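Long-range contacts in putative mandelate racemase (Zymomonas mobilis, PDB 2OX4), which binds a magnesium ion and probably acts as a dehydratase of the mandelate racemase family within the enolase superfamily: residues C[126-131]-C[365-370]; C[317-322]-C[342-347]; C[113-118]-C[328-333]; C[153-158]-C[203-208]; C[102-107]-C[373-378]. All coordinates share one frame; numbering follows the deposited sequence.

Contact 1 (C[126-131]-C[365-370]); sequences LRVYAS and GRYKVP
Arg366 and Tyr367 pair antiparallel with Leu126 and Arg127 at the start of strand 126-131, the first strand of the enolase-type barrel. Leu126 and Tyr367 are the hydrogen-bonded pair: Leu126 N lies 2.8 Å from Tyr367 O, and Tyr367 N 2.9 Å from Leu126 O. In the non-hydrogen-bonded pair beside it, the Arg366 chain bends at chi2 (-58°) and chi3 (-73°), which folds one guanidinium face down over the backbone, with Arg127 N above its centre. Arg366 NH2 touches Arg127 CB at 3.5 Å, and the two guanidinium planes are 20° apart. Separate acids compensate the two charges, Asp125 for Arg366 and Asp163 with Asp211 for Arg127. With a serine in place of Arg366, Asp125 would probably lose its salt-bridge mate and the Arg127 backbone the flat group lying over it. The ring of Tyr367, beyond the other face of the pairing, is approached obliquely by one branch of Val128, CG2 standing 3.6 Å from Tyr367 CD1.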
# COMPACT_ATOMS: atom_id res chain seq x y z
N LEU C 126 -9.39 12.81 -38.77
CA LEU C 126 -8.86 11.78 -37.87
C LEU C 126 -7.81 10.94 -38.59
O LEU C 126 -8.07 10.42 -39.68
CB LEU C 126 -9.99 10.86 -37.40
CG LEU C 126 -11.26 11.44 -36.77
CD1 LEU C 126 -12.28 10.32 -36.59
CD2 LEU C 126 -11.00 12.10 -35.44
N ARG C 127 -6.64 10.81 -37.98
CA ARG C 127 -5.65 9.83 -38.41
C ARG C 127 -6.21 8.41 -38.33
O ARG C 127 -6.93 8.07 -37.40
CB ARG C 127 -4.40 9.94 -37.54
CG ARG C 127 -3.26 9.07 -38.03
CD ARG C 127 -2.06 9.14 -37.10
NE ARG C 127 -0.94 8.39 -37.67
CZ ARG C 127 0.09 7.91 -36.97
NH1 ARG C 127 0.18 8.11 -35.66
NH2 ARG C 127 1.04 7.23 -37.60
N VAL C 128 -5.89 7.59 -39.33
CA VAL C 128 -6.42 6.23 -39.43
C VAL C 128 -5.29 5.22 -39.59
O VAL C 128 -4.28 5.51 -40.25
CB VAL C 128 -7.41 6.08 -40.63
CG1 VAL C 128 -8.04 4.72 -40.63
CG2 VAL C 128 -8.50 7.16 -40.59
N TYR C 129 -5.44 4.04 -38.99
CA TYR C 129 -4.58 2.91 -39.32
C TYR C 129 -5.31 1.78 -40.04
O TYR C 129 -6.50 1.56 -39.83
CB TYR C 129 -3.79 2.40 -38.09
CG TYR C 129 -4.54 1.64 -37.00
CD1 TYR C 129 -4.83 0.28 -37.12
CD2 TYR C 129 -4.89 2.27 -35.81
CE1 TYR C 129 -5.50 -0.42 -36.11
CE2 TYR C 129 -5.54 1.58 -34.79
CZ TYR C 129 -5.82 0.24 -34.94
OH TYR C 129 -6.46 -0.42 -33.91
N ALA C 130 -4.58 1.09 -40.91
CA ALA C 130 -5.08 -0.07 -41.61
C ALA C 130 -4.96 -1.31 -40.72
O ALA C 130 -3.85 -1.71 -40.39
CB ALA C 130 -4.28 -0.27 -42.90
N SER C 131 -6.10 -1.91 -40.38
CA SER C 131 -6.17 -2.88 -39.30
C SER C 131 -6.30 -4.33 -39.76
O SER C 131 -7.16 -4.66 -40.58
CB SER C 131 -7.34 -2.57 -38.38
OG SER C 131 -7.28 -3.40 -37.23
N GLY C 365 -5.58 8.00 -45.97
CA GLY C 365 -5.33 7.63 -44.57
C GLY C 365 -5.99 8.54 -43.53
O GLY C 365 -5.65 8.48 -42.35
N ARG C 366 -6.94 9.37 -43.97
CA ARG C 366 -7.65 10.31 -43.09
C ARG C 366 -9.16 10.05 -43.12
O ARG C 366 -9.72 9.80 -44.19
CB ARG C 366 -7.39 11.77 -43.51
CG ARG C 366 -5.94 12.18 -43.70
CD ARG C 366 -5.08 11.97 -42.45
NE ARG C 366 -5.36 12.93 -41.39
CZ ARG C 366 -4.63 13.04 -40.28
NH1 ARG C 366 -4.94 13.95 -39.36
NH2 ARG C 366 -3.57 12.25 -40.10
N TYR C 367 -9.81 10.15 -41.97
CA TYR C 367 -11.28 10.13 -41.91
C TYR C 367 -11.87 11.50 -41.57
O TYR C 367 -11.36 12.21 -40.70
CB TYR C 367 -11.75 9.14 -40.84
CG TYR C 367 -12.42 7.87 -41.34
CD1 TYR C 367 -12.08 6.64 -40.80
CD2 TYR C 367 -13.40 7.90 -42.34
CE1 TYR C 367 -12.69 5.46 -41.22
CE2 TYR C 367 -14.02 6.73 -42.78
CZ TYR C 367 -13.65 5.51 -42.21
OH TYR C 367 -14.24 4.33 -42.61
N LYS C 368 -12.97 11.85 -42.22
CA LYS C 368 -13.82 12.96 -41.77
C LYS C 368 -15.10 12.42 -41.14
O LYS C 368 -15.63 11.40 -41.58
CB LYS C 368 -14.15 13.90 -42.93
CG LYS C 368 -13.03 14.89 -43.26
CD LYS C 368 -13.32 15.66 -44.53
CE LYS C 368 -12.11 16.45 -44.99
NZ LYS C 368 -11.77 17.56 -44.05
N VAL C 369 -15.61 13.10 -40.12
CA VAL C 369 -16.88 12.70 -39.51
C VAL C 369 -18.03 12.97 -40.48
O VAL C 369 -18.00 13.97 -41.21
CB VAL C 369 -17.10 13.43 -38.15
CG1 VAL C 369 -17.39 14.92 -38.36
CG2 VAL C 369 -18.20 12.75 -37.33
N PRO C 370 -19.04 12.07 -40.54
CA PRO C 370 -20.25 12.43 -41.30
C PRO C 370 -20.89 13.74 -40.82
O PRO C 370 -20.81 14.08 -39.63
CB PRO C 370 -21.20 11.24 -41.05
CG PRO C 370 -20.27 10.09 -40.74
CD PRO C 370 -19.14 10.71 -39.96
O HOH W 1 -3.04 7.21 -41.83

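Contact 2 (C[317-322]-C[342-347]); sequences HVAGTG and EHHQKT
Glu342 reaches from strand 341-344, the last strand of the enolase-type barrel, to the loop 317-322 that follows the preceding strand. Its chain is fully extended (chi1 176°, chi2 176°), and this carries the carboxylate alongside the backbone of Val318. Beyond CB, which points toward the loop, CG lies 4.1 Å and CD 3.7 Å from Val318 O. At the tip the two oxygens divide their work. OE1 accepts Val318 N at 3.2 Å in a nearly straight bond, met from above the carboxylate plane, while OE2 turns to Ser131 and Lys166. The ring of His317 runs beside the carboxylate, pointing the same way with its plane 67° from it. A leucine in place of Glu342 would probably leave Val318 N without its acceptor and Lys166 without its carboxylate mate. His317 itself bonds through ND1 to Asp290, an arrangement consistent with the His-Asp dyad of the mandelate racemase family, and its side chain comes within about 4 Å of the bound magnesium ion. Further along, Lys346 NZ grips Ala319 O at 3.0 Å, from well above the carbonyl plane. Lys346 also helps to fix the His344 ring, whose ND1 accepts Lys346 N at 3.1 Å, in the plane of the ring.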
# COMPACT_ATOMS: atom_id res chain seq x y z
N HIS C 317 -12.44 0.90 -30.54
CA HIS C 317 -12.43 -0.37 -31.24
C HIS C 317 -13.57 -0.38 -32.24
O HIS C 317 -14.73 -0.14 -31.87
CB HIS C 317 -12.59 -1.53 -30.27
CG HIS C 317 -12.74 -2.86 -30.94
ND1 HIS C 317 -13.97 -3.45 -31.14
CD2 HIS C 317 -11.82 -3.70 -31.47
CE1 HIS C 317 -13.80 -4.60 -31.77
NE2 HIS C 317 -12.51 -4.78 -31.98
N VAL C 318 -13.24 -0.65 -33.50
CA VAL C 318 -14.25 -0.64 -34.56
C VAL C 318 -14.11 -1.89 -35.40
O VAL C 318 -13.07 -2.10 -36.05
CB VAL C 318 -14.11 0.61 -35.47
CG1 VAL C 318 -15.25 0.65 -36.50
CG2 VAL C 318 -14.14 1.89 -34.64
N ALA C 319 -15.13 -2.74 -35.38
CA ALA C 319 -15.07 -4.05 -36.04
C ALA C 319 -16.44 -4.63 -36.28
O ALA C 319 -16.71 -5.78 -35.90
CB ALA C 319 -14.20 -5.03 -35.24
N GLY C 320 -17.31 -3.85 -36.91
CA GLY C 320 -18.58 -4.37 -37.42
C GLY C 320 -19.01 -3.61 -38.66
O GLY C 320 -18.18 -3.29 -39.53
N THR C 321 -20.30 -3.28 -38.73
CA THR C 321 -20.87 -2.66 -39.93
C THR C 321 -20.60 -1.17 -39.99
O THR C 321 -19.96 -0.59 -39.09
CB THR C 321 -22.41 -2.85 -40.02
OG1 THR C 321 -23.07 -1.89 -39.19
CG2 THR C 321 -22.84 -4.27 -39.66
N GLY C 322 -21.12 -0.55 -41.05
CA GLY C 322 -21.06 0.89 -41.24
C GLY C 322 -21.82 1.71 -40.21
O GLY C 322 -21.56 2.90 -40.05
N GLU C 342 -9.16 3.09 -35.94
CA GLU C 342 -8.98 1.75 -36.49
C GLU C 342 -9.89 1.57 -37.70
O GLU C 342 -11.12 1.68 -37.59
CB GLU C 342 -9.36 0.70 -35.46
CG GLU C 342 -9.26 -0.71 -36.02
CD GLU C 342 -9.54 -1.79 -34.99
OE1 GLU C 342 -10.25 -1.53 -33.99
OE2 GLU C 342 -9.05 -2.91 -35.21
N HIS C 343 -9.29 1.27 -38.85
CA HIS C 343 -10.11 0.94 -40.02
C HIS C 343 -9.91 -0.51 -40.41
O HIS C 343 -8.84 -0.89 -40.90
CB HIS C 343 -9.84 1.89 -41.19
CG HIS C 343 -10.79 1.71 -42.33
ND1 HIS C 343 -12.16 1.81 -42.18
CD2 HIS C 343 -10.58 1.42 -43.64
CE1 HIS C 343 -12.75 1.60 -43.35
NE2 HIS C 343 -11.81 1.34 -44.24
N HIS C 344 -10.94 -1.32 -40.14
CA HIS C 344 -10.82 -2.77 -40.16
C HIS C 344 -10.95 -3.27 -41.59
O HIS C 344 -11.75 -2.74 -42.37
CB HIS C 344 -11.89 -3.42 -39.28
CG HIS C 344 -11.55 -4.81 -38.84
ND1 HIS C 344 -11.51 -5.88 -39.71
CD2 HIS C 344 -11.25 -5.31 -37.61
CE1 HIS C 344 -11.20 -6.98 -39.04
NE2 HIS C 344 -11.04 -6.66 -37.77
N GLN C 345 -10.15 -4.29 -41.90
CA GLN C 345 -10.17 -4.92 -43.23
C GLN C 345 -11.53 -5.49 -43.64
O GLN C 345 -11.86 -5.51 -44.83
CB GLN C 345 -9.04 -5.96 -43.37
CG GLN C 345 -9.19 -7.23 -42.53
CD GLN C 345 -10.06 -8.29 -43.21
OE1 GLN C 345 -11.07 -8.73 -42.65
NE2 GLN C 345 -9.68 -8.69 -44.42
N LYS C 346 -12.33 -5.92 -42.67
CA LYS C 346 -13.65 -6.49 -42.96
C LYS C 346 -14.57 -5.52 -43.72
O LYS C 346 -15.39 -5.95 -44.53
CB LYS C 346 -14.32 -7.02 -41.69
CG LYS C 346 -15.09 -5.97 -40.89
CD LYS C 346 -14.79 -6.04 -39.42
CE LYS C 346 -15.70 -6.99 -38.73
NZ LYS C 346 -15.02 -7.67 -37.58
N THR C 347 -14.39 -4.22 -43.51
CA THR C 347 -15.23 -3.19 -44.15
C THR C 347 -14.97 -3.11 -45.65
O THR C 347 -15.75 -2.50 -46.39
CB THR C 347 -15.01 -1.78 -43.53
OG1 THR C 347 -13.74 -1.27 -43.94
CG2 THR C 347 -15.07 -1.83 -42.01
O HOH W 2 -13.16 -0.35 -38.75

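Contact 3 (C[113-118]-C[328-333]); sequences PVYKLL and SLHAEI
Pro113 meets His330 at the ring edge, its CB 3.8 Å from His330 CE1. The next residue, Val114, comes over a face of the same ring: its CB stands 4.2 Å from the ring centroid and 25° off the normal, which satisfies a CH-pi contact. Tyr115 then contributes its backbone, with N donating to His330 ND1 at 3.1 Å along a bent path (142° at the hydrogen). Because NE2 of this histidine bonds to Ile375 O, both ring nitrogens are engaged and the imidazole is held against rotation; the pattern is consistent with a proton on NE2. The Tyr115 side chain has CG between its own N and carbonyl carbon (chi1 76°), which sets the ring rim to rim with His330 rather than stacked, centroids 5.9 Å apart. Its CB packs on Ile333 CG2 at 3.5 Å, while its hydroxyl goes to Glu371. Three residues on, Leu118 closes the contact from the far end, CD1 lying 4.0 Å from His330 O and 4.1 Å from Ala331 CA. The segment 113-118, which follows helix 89-110 of the N-terminal domain, is thereby fastened to barrel helix 322-333, a junction between the two domains of the enolase-superfamily fold.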
# COMPACT_ATOMS: atom_id res chain seq x y z
N PRO C 113 -25.61 16.59 -36.87
CA PRO C 113 -24.79 15.39 -36.71
C PRO C 113 -24.51 15.16 -35.23
O PRO C 113 -24.41 16.11 -34.47
CB PRO C 113 -23.48 15.74 -37.45
CG PRO C 113 -23.44 17.24 -37.52
CD PRO C 113 -24.88 17.70 -37.51
N VAL C 114 -24.39 13.89 -34.83
CA VAL C 114 -24.28 13.53 -33.42
C VAL C 114 -23.11 14.22 -32.70
O VAL C 114 -23.25 14.62 -31.54
CB VAL C 114 -24.26 11.98 -33.22
CG1 VAL C 114 -23.72 11.58 -31.84
CG2 VAL C 114 -25.66 11.44 -33.40
N TYR C 115 -21.98 14.40 -33.38
CA TYR C 115 -20.81 15.02 -32.73
C TYR C 115 -21.12 16.42 -32.17
O TYR C 115 -20.53 16.84 -31.18
CB TYR C 115 -19.56 15.04 -33.63
CG TYR C 115 -19.62 16.10 -34.72
CD1 TYR C 115 -19.24 17.41 -34.46
CD2 TYR C 115 -20.06 15.78 -36.00
CE1 TYR C 115 -19.31 18.39 -35.44
CE2 TYR C 115 -20.13 16.74 -36.99
CZ TYR C 115 -19.75 18.04 -36.71
OH TYR C 115 -19.83 18.99 -37.70
N LYS C 116 -22.07 17.13 -32.81
CA LYS C 116 -22.48 18.45 -32.33
C LYS C 116 -23.23 18.34 -31.00
O LYS C 116 -23.29 19.29 -30.25
CB LYS C 116 -23.34 19.19 -33.36
CG LYS C 116 -22.63 19.55 -34.67
CD LYS C 116 -22.07 20.97 -34.66
CE LYS C 116 -21.51 21.37 -36.03
NZ LYS C 116 -22.52 22.06 -36.89
N LEU C 117 -23.81 17.17 -30.72
CA LEU C 117 -24.48 16.92 -29.43
C LEU C 117 -23.55 16.34 -28.36
O LEU C 117 -23.94 16.26 -27.19
CB LEU C 117 -25.71 16.03 -29.61
CG LEU C 117 -26.73 16.53 -30.66
CD1 LEU C 117 -27.87 15.53 -30.84
CD2 LEU C 117 -27.23 17.90 -30.26
N LEU C 118 -22.35 15.95 -28.75
CA LEU C 118 -21.37 15.35 -27.83
C LEU C 118 -20.26 16.33 -27.42
O LEU C 118 -19.33 15.96 -26.69
CB LEU C 118 -20.74 14.12 -28.48
CG LEU C 118 -21.66 12.96 -28.89
CD1 LEU C 118 -20.84 11.92 -29.68
CD2 LEU C 118 -22.29 12.32 -27.65
N SER C 328 -18.64 5.63 -34.50
CA SER C 328 -17.32 5.81 -33.89
C SER C 328 -16.65 7.13 -34.26
O SER C 328 -15.92 7.71 -33.47
CB SER C 328 -16.40 4.63 -34.20
OG SER C 328 -15.99 4.64 -35.56
N LEU C 329 -16.90 7.62 -35.48
CA LEU C 329 -16.28 8.86 -35.93
C LEU C 329 -16.80 10.06 -35.15
O LEU C 329 -16.06 10.99 -34.85
CB LEU C 329 -16.54 9.04 -37.44
CG LEU C 329 -15.99 7.89 -38.30
CD1 LEU C 329 -16.50 8.02 -39.74
CD2 LEU C 329 -14.47 7.85 -38.26
N HIS C 330 -18.10 10.03 -34.82
CA HIS C 330 -18.70 11.07 -33.99
C HIS C 330 -18.10 11.08 -32.59
O HIS C 330 -17.71 12.14 -32.09
CB HIS C 330 -20.21 10.90 -33.92
CG HIS C 330 -20.90 11.16 -35.22
ND1 HIS C 330 -21.28 12.43 -35.63
CD2 HIS C 330 -21.26 10.32 -36.22
CE1 HIS C 330 -21.85 12.35 -36.82
NE2 HIS C 330 -21.86 11.08 -37.20
N ALA C 331 -18.02 9.90 -31.98
CA ALA C 331 -17.48 9.76 -30.61
C ALA C 331 -16.03 10.27 -30.56
O ALA C 331 -15.67 11.04 -29.67
CB ALA C 331 -17.55 8.29 -30.16
N GLU C 332 -15.23 9.87 -31.53
CA GLU C 332 -13.81 10.21 -31.56
C GLU C 332 -13.50 11.66 -31.86
O GLU C 332 -12.58 12.24 -31.28
CB GLU C 332 -13.07 9.32 -32.54
CG GLU C 332 -12.95 7.87 -32.06
CD GLU C 332 -12.31 6.98 -33.10
OE1 GLU C 332 -12.58 7.16 -34.31
OE2 GLU C 332 -11.53 6.09 -32.72
N ILE C 333 -14.25 12.26 -32.79
CA ILE C 333 -14.00 13.67 -33.12
C ILE C 333 -14.37 14.59 -31.96
O ILE C 333 -13.82 15.69 -31.83
CB ILE C 333 -14.70 14.10 -34.45
CG1 ILE C 333 -13.95 15.28 -35.08
CG2 ILE C 333 -16.17 14.43 -34.23
CD1 ILE C 333 -13.89 15.22 -36.59

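Contact 4 (C[153-158]-C[203-208]); sequences EALKAV and RNAVGP
Val206 nestles between Ala154 and Val158 where helices 147-159 and 189-206, consecutive outer helices of the barrel, come together near the protein surface. Its CG1 branch does the touching, 3.8 Å from Ala154 CB and equally 3.8 Å from Val158 CG2, so a single methyl bridges two residues one helical turn apart. Chi1 of -55° places CG1 anti to the carbonyl carbon, which leaves it facing Ala154 and Val158. Leu155 brings the second patch of apolar packing, its CG 3.9 Å from Ala205 CB while CD2 rests against Ala205 O at 3.5 Å. The nearest CA pair, Leu155 and Val206, is 6.5 Å apart, a spacing in keeping with the small alanines on both sides.

Outside this shell, Glu153 OE2 on helix 147-159 accepts Trp137 N. On the other side the chain leaves helix 189-206 at Gly207, whose positive phi makes the turn, and Pro208 beyond it packs on Ser189 of the second subunit. Arg203 ties this helix end down: it reaches Val210 O and Phe235 O, and its NH1 meets Gly207 O at 2.8 Å, close to the guanidinium plane.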
# COMPACT_ATOMS: atom_id res chain seq x y z
N GLU C 153 1.23 -6.78 -47.65
CA GLU C 153 -0.04 -6.21 -47.18
C GLU C 153 0.18 -4.81 -46.60
O GLU C 153 -0.63 -3.91 -46.85
CB GLU C 153 -0.74 -7.12 -46.16
CG GLU C 153 -1.19 -8.49 -46.67
CD GLU C 153 -1.73 -8.46 -48.09
OE1 GLU C 153 -1.02 -8.93 -49.01
OE2 GLU C 153 -2.86 -7.96 -48.27
N ALA C 154 1.28 -4.64 -45.85
CA ALA C 154 1.66 -3.35 -45.31
C ALA C 154 1.87 -2.32 -46.42
O ALA C 154 1.38 -1.20 -46.34
CB ALA C 154 2.90 -3.47 -44.45
N LEU C 155 2.61 -2.72 -47.46
CA LEU C 155 2.84 -1.85 -48.61
C LEU C 155 1.58 -1.45 -49.37
O LEU C 155 1.50 -0.31 -49.83
CB LEU C 155 3.89 -2.44 -49.55
CG LEU C 155 5.33 -2.47 -49.01
CD1 LEU C 155 6.23 -3.26 -49.96
CD2 LEU C 155 5.87 -1.06 -48.81
N LYS C 156 0.62 -2.38 -49.50
CA LYS C 156 -0.69 -2.08 -50.06
C LYS C 156 -1.41 -0.99 -49.28
O LYS C 156 -2.00 -0.08 -49.87
CB LYS C 156 -1.58 -3.33 -50.10
CG LYS C 156 -1.15 -4.38 -51.12
CD LYS C 156 -2.04 -5.61 -51.05
CE LYS C 156 -1.52 -6.71 -51.98
NZ LYS C 156 -2.15 -8.03 -51.68
N ALA C 157 -1.35 -1.08 -47.95
CA ALA C 157 -1.94 -0.05 -47.10
C ALA C 157 -1.24 1.30 -47.30
O ALA C 157 -1.90 2.32 -47.48
CB ALA C 157 -1.88 -0.47 -45.64
N VAL C 158 0.09 1.29 -47.26
CA VAL C 158 0.90 2.50 -47.45
C VAL C 158 0.61 3.17 -48.81
O VAL C 158 0.50 4.39 -48.90
CB VAL C 158 2.41 2.20 -47.31
CG1 VAL C 158 3.26 3.36 -47.82
CG2 VAL C 158 2.76 1.91 -45.85
N ARG C 203 8.62 -3.53 -41.06
CA ARG C 203 9.40 -2.32 -40.76
C ARG C 203 10.41 -1.99 -41.86
O ARG C 203 10.57 -0.82 -42.25
CB ARG C 203 10.11 -2.44 -39.40
CG ARG C 203 11.10 -1.31 -39.07
CD ARG C 203 10.43 0.08 -38.98
NE ARG C 203 9.61 0.23 -37.76
CZ ARG C 203 8.49 0.96 -37.69
NH1 ARG C 203 8.03 1.60 -38.76
NH2 ARG C 203 7.82 1.03 -36.54
N ASN C 204 11.11 -3.01 -42.33
CA ASN C 204 11.99 -2.86 -43.50
C ASN C 204 11.27 -2.34 -44.75
O ASN C 204 11.82 -1.52 -45.49
CB ASN C 204 12.68 -4.19 -43.82
CG ASN C 204 13.80 -4.53 -42.84
OD1 ASN C 204 14.28 -3.66 -42.11
ND2 ASN C 204 14.23 -5.79 -42.85
N ALA C 205 10.06 -2.83 -44.99
CA ALA C 205 9.27 -2.43 -46.16
C ALA C 205 8.72 -1.00 -46.06
O ALA C 205 8.81 -0.24 -47.02
CB ALA C 205 8.15 -3.42 -46.42
N VAL C 206 8.16 -0.64 -44.90
CA VAL C 206 7.45 0.64 -44.77
C VAL C 206 8.32 1.81 -44.29
O VAL C 206 7.92 2.98 -44.42
CB VAL C 206 6.16 0.53 -43.89
CG1 VAL C 206 5.23 -0.53 -44.42
CG2 VAL C 206 6.52 0.27 -42.41
N GLY C 207 9.49 1.52 -43.71
CA GLY C 207 10.36 2.56 -43.17
C GLY C 207 9.93 3.09 -41.80
O GLY C 207 8.96 2.60 -41.23
N PRO C 208 10.63 4.11 -41.29
CA PRO C 208 10.44 4.60 -39.92
C PRO C 208 9.18 5.43 -39.71
O PRO C 208 8.74 5.60 -38.58
CB PRO C 208 11.67 5.47 -39.68
CG PRO C 208 12.01 6.01 -41.06
CD PRO C 208 11.69 4.86 -42.00

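Contact 5 (C[102-107]-C[373-378]); sequences FWDIKG and PGIGQD
Asp104 and Gly107, one turn apart on helix 89-110, receive the type II' turn from Pro373 to Gly376. The tight part is backbone against backbone: Gly107 CA and Gly374 CA lie 3.9 Å apart, and a CB built on Gly107 would fall 2.6 Å from Gly374 CA, a clash. Gly374 has a positive phi (76°) as well, and its CA sits 3.3 Å from Asp104 OD1. The same oxygen accepts Ile375 N at 2.8 Å, a fairly straight bond (164° at the hydrogen) that arrives from above the carboxylate plane. Asp104 can do this because its CG stands anti to the backbone N (chi1 -163°), while the side chains of Ile375 and Asp104 cross at about a right angle, Ile375 CG1 lying 3.6 Å from Asp104 OD1.

Toward Gln377 the fit is looser, and water replaces direct contact. One water lies between Asp104 OD2, at 2.7 Å, and Gln377 O, at 2.8 Å; another bonds to OD1 and accepts from Gln377 N. Asp104 OD2 also takes Leu37 N, so the helix is linked to strand 35-40 as well as to the turn. Ile105, on the far side of the helix, packs on strand 24-30, and Ile375 rests on Val323 of helix 322-333.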
# COMPACT_ATOMS: atom_id res chain seq x y z
N PHE C 102 -30.52 5.97 -29.78
CA PHE C 102 -31.09 7.17 -29.16
C PHE C 102 -30.38 8.45 -29.61
O PHE C 102 -31.05 9.45 -29.93
CB PHE C 102 -31.07 7.08 -27.63
CG PHE C 102 -31.78 5.88 -27.07
CD1 PHE C 102 -31.35 5.32 -25.87
CD2 PHE C 102 -32.87 5.32 -27.73
CE1 PHE C 102 -31.98 4.21 -25.34
CE2 PHE C 102 -33.52 4.19 -27.20
CZ PHE C 102 -33.08 3.64 -26.00
N TRP C 103 -29.05 8.43 -29.62
CA TRP C 103 -28.30 9.60 -30.07
C TRP C 103 -28.55 9.88 -31.56
O TRP C 103 -28.67 11.04 -31.95
CB TRP C 103 -26.81 9.48 -29.76
CG TRP C 103 -26.48 9.71 -28.28
CD1 TRP C 103 -26.35 8.75 -27.31
CD2 TRP C 103 -26.25 10.97 -27.64
NE1 TRP C 103 -26.04 9.35 -26.10
CE2 TRP C 103 -25.97 10.70 -26.28
CE3 TRP C 103 -26.24 12.30 -28.09
CZ2 TRP C 103 -25.69 11.72 -25.36
CZ3 TRP C 103 -25.97 13.31 -27.17
CH2 TRP C 103 -25.70 13.02 -25.82
N ASP C 104 -28.65 8.82 -32.36
CA ASP C 104 -29.07 8.95 -33.77
C ASP C 104 -30.40 9.70 -33.86
O ASP C 104 -30.52 10.68 -34.60
CB ASP C 104 -29.15 7.56 -34.42
CG ASP C 104 -29.18 7.62 -35.95
OD1 ASP C 104 -28.73 8.62 -36.54
OD2 ASP C 104 -29.62 6.62 -36.56
N ILE C 105 -31.40 9.27 -33.07
CA ILE C 105 -32.70 9.96 -33.03
C ILE C 105 -32.58 11.44 -32.66
O ILE C 105 -33.17 12.30 -33.33
CB ILE C 105 -33.73 9.23 -32.11
CG1 ILE C 105 -34.18 7.92 -32.77
CG2 ILE C 105 -34.91 10.15 -31.76
CD1 ILE C 105 -34.73 6.88 -31.79
N LYS C 106 -31.81 11.74 -31.61
CA LYS C 106 -31.61 13.13 -31.17
C LYS C 106 -31.07 13.99 -32.30
O LYS C 106 -31.56 15.10 -32.54
CB LYS C 106 -30.63 13.20 -29.99
CG LYS C 106 -31.16 12.62 -28.70
CD LYS C 106 -30.29 13.09 -27.52
CE LYS C 106 -30.00 11.95 -26.60
NZ LYS C 106 -29.07 12.35 -25.49
N GLY C 107 -30.05 13.48 -32.99
CA GLY C 107 -29.46 14.20 -34.11
C GLY C 107 -30.45 14.47 -35.22
O GLY C 107 -30.54 15.59 -35.73
N PRO C 373 -27.60 14.63 -40.55
CA PRO C 373 -28.25 14.49 -39.23
C PRO C 373 -28.06 13.10 -38.61
O PRO C 373 -28.02 12.11 -39.33
CB PRO C 373 -29.73 14.75 -39.52
CG PRO C 373 -29.72 15.58 -40.79
CD PRO C 373 -28.57 15.03 -41.60
N GLY C 374 -27.95 13.03 -37.28
CA GLY C 374 -27.81 11.74 -36.59
C GLY C 374 -26.40 11.19 -36.75
O GLY C 374 -25.43 11.96 -36.87
N ILE C 375 -26.25 9.87 -36.77
CA ILE C 375 -24.91 9.28 -36.96
C ILE C 375 -24.49 9.32 -38.44
O ILE C 375 -23.32 9.14 -38.76
CB ILE C 375 -24.79 7.82 -36.39
CG1 ILE C 375 -25.69 6.86 -37.18
CG2 ILE C 375 -25.08 7.79 -34.87
CD1 ILE C 375 -25.54 5.38 -36.77
N GLY C 376 -25.46 9.58 -39.33
CA GLY C 376 -25.17 9.68 -40.76
C GLY C 376 -25.11 8.35 -41.47
O GLY C 376 -24.38 8.19 -42.45
N GLN C 377 -25.88 7.38 -40.99
CA GLN C 377 -25.86 6.04 -41.53
C GLN C 377 -27.25 5.46 -41.46
O GLN C 377 -28.05 5.86 -40.61
CB GLN C 377 -24.86 5.17 -40.76
CG GLN C 377 -24.56 3.79 -41.39
CD GLN C 377 -24.09 3.89 -42.82
OE1 GLN C 377 -24.89 4.05 -43.74
NE2 GLN C 377 -22.78 3.81 -43.02
N ASP C 378 -27.55 4.51 -42.35
CA ASP C 378 -28.79 3.74 -42.28
C ASP C 378 -28.51 2.32 -42.78
O ASP C 378 -27.53 2.07 -43.48
CB ASP C 378 -29.86 4.42 -43.14
CG ASP C 378 -31.29 4.12 -42.67
OD1 ASP C 378 -31.53 3.19 -41.86
OD2 ASP C 378 -32.19 4.85 -43.14
O HOH W 3 -30.34 5.99 -39.06
O HOH W 4 -28.26 8.77 -39.23

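In the fold
Contacts 1 and 2, centres 11 Å apart, share the barrel seam where first and last strands meet, and Tyr129 O probably bonds to His343 N at 3.0 Å. Contact 2 is the one beside the metal site: the side chain of His317 comes within about 3 Å of that of Glu267, which binds the magnesium ion with Glu215 and Glu241. Contacts 3 and 5 form one interdomain patch, centres 10 Å apart, with Val114 N probably bonded to Gly374 O at 3.0 Å. Val369 CG2, 3.5 Å from His330 ND1, ties contact 1 to contact 3. Contact 4 lies far from the interdomain patch, its centre 37 Å from that of contact 5; Ala157 CB meets Ala130 CB of strand 126-131 at 3.6 Å.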